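Local coordinates for protein MHP1 (Microbacterium liquefaciens, PDB 2JLN) that takes up 5-aryl-substituted hydantoins such as 5-indolylmethyl and 5-benzyl hydantoin across the membrane in a sodium-dependent manner, preferring the L isomers, at residues L391-R396 against S456-R461; N17-Y22 against E463-P468. One frame throughout, in Å; residues are numbered along the deposited sequence.

Interaction 1: residues L391-R396 against S456-R461; sequences LHDLYR and SEAESR
His-392 and Ala-458 sit at the closest backbone approach of this contact, with their CA atoms 5.9 Å apart. Both side chains leave the backbone toward the opposite segment. The CB atoms of His-392 and Ala-458 lie 3.5 Å from each other, and the methyl of Ala-458 also meets the imidazole obliquely. The ring gets there because CG of His-392 is anti to the backbone N (chi1 177°), which brings it alongside the Ala-458 methyl. Next to this close-packed spot is a polar one. Asp-393 OD1 and Ser-456 OG are 3.1 Å apart. A hydrogen bond is possible there, but the partners of this hydroxyl are not settled. Ser-390 OG lies within bonding reach of both residues and is the stronger partner of Asp-393. The other carboxylate oxygen, OD2, accepts the backbone N-H of Ile-400, so the buried acid is held at both oxygens. The contact joins two pieces outside the membrane helices. Residues 391-394 form a short helix in the link between transmembrane helices 10 and 11, and 457-460 are a 3-10 turn in the tail that follows helix 12. The turn is closed partly by its own Ser-460, whose OG bonds to Glu-457 O at 3.0 Å. The outer side is looser and carries mostly charge. Arg-461 comes in from the solvent side with its chain bent at chi3. Its NE stands 3.7 Å from His-392 ND1, which lies at the guanidinium edge; the two planes are 89° apart. Arg-396 NE lies above one face of the same ring, off its centre, 3.0 Å from the plane, and makes a weak bond to His-392 O. The two arginines meet no closer than 4.6 Å, between Arg-396 NH2 and Arg-461 NH2, and Arg-461 is exposed to solvent.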
# COMPACT_ATOMS: atom_id res chain seq x y z
N LEU A 391 15.97 5.69 -18.94
CA LEU A 391 16.63 5.75 -17.64
C LEU A 391 17.69 6.85 -17.54
O LEU A 391 17.80 7.53 -16.53
CB LEU A 391 17.26 4.41 -17.26
CG LEU A 391 16.42 3.15 -17.28
CD1 LEU A 391 17.01 2.21 -16.28
CD2 LEU A 391 15.03 3.44 -16.93
N HIS A 392 18.49 7.02 -18.59
CA HIS A 392 19.55 8.04 -18.56
C HIS A 392 19.02 9.36 -18.04
O HIS A 392 19.64 10.01 -17.18
CB HIS A 392 20.14 8.21 -19.97
CG HIS A 392 21.19 9.28 -20.07
ND1 HIS A 392 22.48 9.11 -19.61
CD2 HIS A 392 21.15 10.52 -20.62
CE1 HIS A 392 23.17 10.21 -19.85
NE2 HIS A 392 22.39 11.08 -20.45
N ASP A 393 17.86 9.76 -18.54
CA ASP A 393 17.35 11.10 -18.27
C ASP A 393 16.62 11.22 -16.93
O ASP A 393 16.49 12.33 -16.43
CB ASP A 393 16.45 11.60 -19.41
CG ASP A 393 17.19 11.67 -20.75
OD1 ASP A 393 17.72 10.61 -21.19
OD2 ASP A 393 17.23 12.77 -21.36
N LEU A 394 16.17 10.10 -16.37
CA LEU A 394 15.47 10.10 -15.07
C LEU A 394 16.47 10.36 -13.95
O LEU A 394 16.09 10.74 -12.83
CB LEU A 394 14.74 8.77 -14.81
CG LEU A 394 13.46 8.47 -15.58
CD1 LEU A 394 13.10 7.03 -15.49
CD2 LEU A 394 12.34 9.26 -15.04
N TYR A 395 17.74 10.14 -14.22
CA TYR A 395 18.70 10.31 -13.15
C TYR A 395 19.57 11.55 -13.36
O TYR A 395 20.68 11.66 -12.79
CB TYR A 395 19.54 9.06 -13.00
CG TYR A 395 18.78 7.94 -12.39
CD1 TYR A 395 18.18 6.97 -13.18
CD2 TYR A 395 18.63 7.85 -11.02
CE1 TYR A 395 17.46 5.94 -12.62
CE2 TYR A 395 17.91 6.82 -10.43
CZ TYR A 395 17.33 5.87 -11.24
OH TYR A 395 16.62 4.86 -10.67
N ARG A 396 19.06 12.48 -14.17
CA ARG A 396 19.83 13.64 -14.57
C ARG A 396 18.97 14.87 -14.51
O ARG A 396 17.88 14.88 -15.05
CB ARG A 396 20.34 13.45 -16.00
CG ARG A 396 21.80 13.85 -16.23
CD ARG A 396 22.39 13.12 -17.43
NE ARG A 396 22.19 11.67 -17.33
CZ ARG A 396 22.94 10.84 -16.59
NH1 ARG A 396 23.95 11.31 -15.86
NH2 ARG A 396 22.68 9.54 -16.58
N SER A 456 14.33 9.91 -26.26
CA SER A 456 15.71 10.39 -26.25
C SER A 456 16.73 9.37 -26.75
O SER A 456 16.53 8.15 -26.67
CB SER A 456 16.11 10.95 -24.87
OG SER A 456 16.97 10.08 -24.15
N GLU A 457 17.83 9.88 -27.29
CA GLU A 457 18.87 9.00 -27.81
C GLU A 457 19.52 8.18 -26.70
O GLU A 457 19.91 7.02 -26.92
CB GLU A 457 19.92 9.81 -28.56
CG GLU A 457 19.36 10.64 -29.69
CD GLU A 457 20.40 10.94 -30.77
OE1 GLU A 457 21.48 11.49 -30.44
OE2 GLU A 457 20.12 10.63 -31.95
N ALA A 458 19.64 8.77 -25.51
CA ALA A 458 20.39 8.13 -24.44
C ALA A 458 19.65 6.89 -23.96
O ALA A 458 20.15 6.13 -23.12
CB ALA A 458 20.61 9.11 -23.29
N GLU A 459 18.47 6.67 -24.52
CA GLU A 459 17.68 5.53 -24.12
C GLU A 459 18.29 4.21 -24.56
O GLU A 459 17.77 3.13 -24.27
CB GLU A 459 16.29 5.64 -24.69
CG GLU A 459 16.18 5.18 -26.09
CD GLU A 459 14.81 4.60 -26.34
OE1 GLU A 459 14.50 3.55 -25.69
OE2 GLU A 459 14.06 5.20 -27.15
N SER A 460 19.41 4.30 -25.26
CA SER A 460 20.09 3.09 -25.68
C SER A 460 21.00 2.58 -24.56
O SER A 460 21.42 1.43 -24.59
CB SER A 460 20.87 3.34 -26.97
OG SER A 460 21.58 4.56 -26.87
N ARG A 461 21.27 3.42 -23.56
CA ARG A 461 22.03 2.94 -22.40
C ARG A 461 21.18 2.18 -21.33
O ARG A 461 21.71 1.79 -20.27
CB ARG A 461 22.84 4.08 -21.74
CG ARG A 461 23.53 5.03 -22.73
CD ARG A 461 24.68 5.83 -22.11
NE ARG A 461 24.48 6.18 -20.70
CZ ARG A 461 25.04 5.54 -19.66
NH1 ARG A 461 25.86 4.49 -19.87
NH2 ARG A 461 24.78 5.94 -18.41

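Interaction 2: residues N17-Y22 against E463-P468; sequences NAPTRY and EDYLRP
Arg-21 reaches across the end of the short helix 462-466, its guanidinium lying among the backbone carbonyls of Asp-464, Tyr-465 and Arg-467. Tyr-465 O sits over the centre of one guanidinium face, 3.0 Å above the plane, where no N-H points at it. Bonding runs from the edge, with Asp-464 O somewhat out of the guanidinium plane. Arg-21 NH1 donates to Asp-464 O at 3.0 Å with an N-H...O angle of 152°, and makes a weak, bent bond to Arg-467 O. The chain is extended from CG to NE, so its methylenes run alongside Leu-466 O, with CB 3.4 Å from that oxygen. A positive group beside carbonyls at a helix C-terminus is a familiar arrangement and probably offsets the partial negative charge there. An alanine in place of Arg-21 is likely to leave the carbonyls of Asp-464 and Arg-467 without this donor and the end of this short, weakly bonded segment freer to shift. Here the N-terminal arm before transmembrane helix 1 packs on the C-terminal tail. Tyr-22 turns its ring face to Leu-466, whose CB forms a CH-pi contact 3.9 Å from the ring centroid. Ring and leucine side chain cross at about a right angle. At the ring edge Tyr-22 OH bonds to Glu-463 OE1 at 3.1 Å, on the syn side, somewhat out of the carboxylate plane, with ring and carboxylate planes 26° apart. Arg-85 ties both together: it bonds Tyr-22 OH and forms a salt bridge with Glu-463. On the far side of Leu-466, Pro-19 CB meets CD2 of that leucine at 3.8 Å, while Pro-19 CG lies obliquely against the Tyr-465 ring.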
# COMPACT_ATOMS: atom_id res chain seq x y z
N ASN A 17 19.27 4.50 -4.75
CA ASN A 17 18.22 4.89 -5.70
C ASN A 17 18.46 4.46 -7.16
O ASN A 17 17.82 4.96 -8.09
CB ASN A 17 17.99 6.41 -5.62
CG ASN A 17 19.14 7.22 -6.21
OD1 ASN A 17 19.72 6.82 -7.21
ND2 ASN A 17 19.47 8.36 -5.60
N ALA A 18 19.39 3.53 -7.37
CA ALA A 18 19.70 3.05 -8.71
C ALA A 18 18.75 1.95 -9.11
O ALA A 18 18.30 1.21 -8.25
CB ALA A 18 21.12 2.52 -8.75
N PRO A 19 18.45 1.81 -10.41
CA PRO A 19 17.63 0.68 -10.86
C PRO A 19 18.16 -0.64 -10.30
O PRO A 19 19.34 -0.75 -9.97
CB PRO A 19 17.77 0.74 -12.38
CG PRO A 19 18.06 2.15 -12.66
CD PRO A 19 18.88 2.66 -11.53
N THR A 20 17.30 -1.63 -10.19
CA THR A 20 17.65 -2.85 -9.49
C THR A 20 17.91 -3.90 -10.53
O THR A 20 16.99 -4.26 -11.28
CB THR A 20 16.51 -3.28 -8.53
OG1 THR A 20 16.45 -2.36 -7.42
CG2 THR A 20 16.70 -4.71 -8.02
N ARG A 21 19.15 -4.38 -10.55
CA ARG A 21 19.65 -5.31 -11.57
C ARG A 21 18.98 -6.67 -11.58
O ARG A 21 18.64 -7.19 -10.51
CB ARG A 21 21.14 -5.49 -11.42
CG ARG A 21 21.87 -4.21 -11.62
CD ARG A 21 23.29 -4.37 -12.13
NE ARG A 21 23.92 -3.06 -12.15
CZ ARG A 21 24.28 -2.44 -13.26
NH1 ARG A 21 24.13 -3.04 -14.41
NH2 ARG A 21 24.82 -1.24 -13.20
N TYR A 22 18.83 -7.22 -12.81
CA TYR A 22 18.24 -8.55 -13.07
C TYR A 22 18.83 -9.60 -12.13
O TYR A 22 18.12 -10.38 -11.48
CB TYR A 22 18.48 -9.02 -14.52
CG TYR A 22 17.94 -8.11 -15.62
CD1 TYR A 22 16.64 -7.65 -15.61
CD2 TYR A 22 18.74 -7.75 -16.68
CE1 TYR A 22 16.16 -6.84 -16.61
CE2 TYR A 22 18.27 -6.95 -17.68
CZ TYR A 22 16.98 -6.49 -17.65
OH TYR A 22 16.55 -5.68 -18.68
N GLU A 463 20.00 -0.77 -20.91
CA GLU A 463 20.35 -2.11 -20.51
C GLU A 463 21.68 -2.10 -19.75
O GLU A 463 22.00 -3.03 -19.01
CB GLU A 463 20.39 -3.01 -21.73
CG GLU A 463 19.02 -3.26 -22.34
CD GLU A 463 18.19 -4.24 -21.52
OE1 GLU A 463 18.79 -5.03 -20.76
OE2 GLU A 463 16.94 -4.23 -21.65
N ASP A 464 22.42 -1.01 -19.93
CA ASP A 464 23.62 -0.77 -19.14
C ASP A 464 23.30 -0.72 -17.65
O ASP A 464 24.07 -1.23 -16.85
CB ASP A 464 24.27 0.55 -19.54
CG ASP A 464 25.10 0.47 -20.81
OD1 ASP A 464 25.21 -0.63 -21.42
OD2 ASP A 464 25.63 1.53 -21.21
N TYR A 465 22.20 -0.07 -17.29
CA TYR A 465 21.77 0.03 -15.88
C TYR A 465 21.38 -1.30 -15.22
O TYR A 465 21.50 -1.45 -14.00
CB TYR A 465 20.59 0.99 -15.75
CG TYR A 465 20.97 2.41 -15.94
CD1 TYR A 465 21.04 2.96 -17.20
CD2 TYR A 465 21.28 3.22 -14.86
CE1 TYR A 465 21.40 4.27 -17.38
CE2 TYR A 465 21.64 4.53 -15.02
CZ TYR A 465 21.70 5.06 -16.28
OH TYR A 465 22.06 6.38 -16.48
N LEU A 466 20.92 -2.25 -16.02
CA LEU A 466 20.42 -3.52 -15.51
C LEU A 466 21.31 -4.75 -15.71
O LEU A 466 21.46 -5.56 -14.79
CB LEU A 466 19.05 -3.81 -16.12
CG LEU A 466 18.17 -2.64 -15.82
CD1 LEU A 466 16.83 -2.82 -16.52
CD2 LEU A 466 18.05 -2.58 -14.30
N ARG A 467 21.87 -4.92 -16.91
CA ARG A 467 22.54 -6.18 -17.21
C ARG A 467 23.77 -6.30 -16.33
O ARG A 467 24.21 -5.31 -15.75
CB ARG A 467 22.91 -6.28 -18.68
CG ARG A 467 24.29 -5.72 -18.95
CD ARG A 467 24.61 -5.63 -20.43
NE ARG A 467 25.77 -4.78 -20.68
CZ ARG A 467 25.85 -3.90 -21.67
NH1 ARG A 467 24.81 -3.72 -22.51
NH2 ARG A 467 26.96 -3.18 -21.82
N PRO A 468 24.30 -7.53 -16.18
CA PRO A 468 25.51 -7.82 -15.39
C PRO A 468 26.80 -7.12 -15.86
O PRO A 468 27.07 -6.97 -17.07
CB PRO A 468 25.63 -9.35 -15.50
CG PRO A 468 24.67 -9.75 -16.62
CD PRO A 468 23.57 -8.76 -16.51

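Overall arrangement
Both contacts use the tail after transmembrane helix 12, on neighbouring pieces of it, and their centres are 13 Å apart. Interaction 1 is a surface contact of 230 Å², a small histidine-alanine centre with a serine-aspartate pair and loose arginines outside. Interaction 2 is larger, 478 Å², and partly buried; it combines apolar packing with an arginine bound to backbone carbonyls. The two touch directly. Tyr-395 OH probably bonds to Asn-17 O, and Tyr-465 packs on Leu-391 and Arg-396. The tail thus contacts the link between helices 10 and 11 and the N-terminal arm side by side. Both contacts lie away from the sodium and substrate sites.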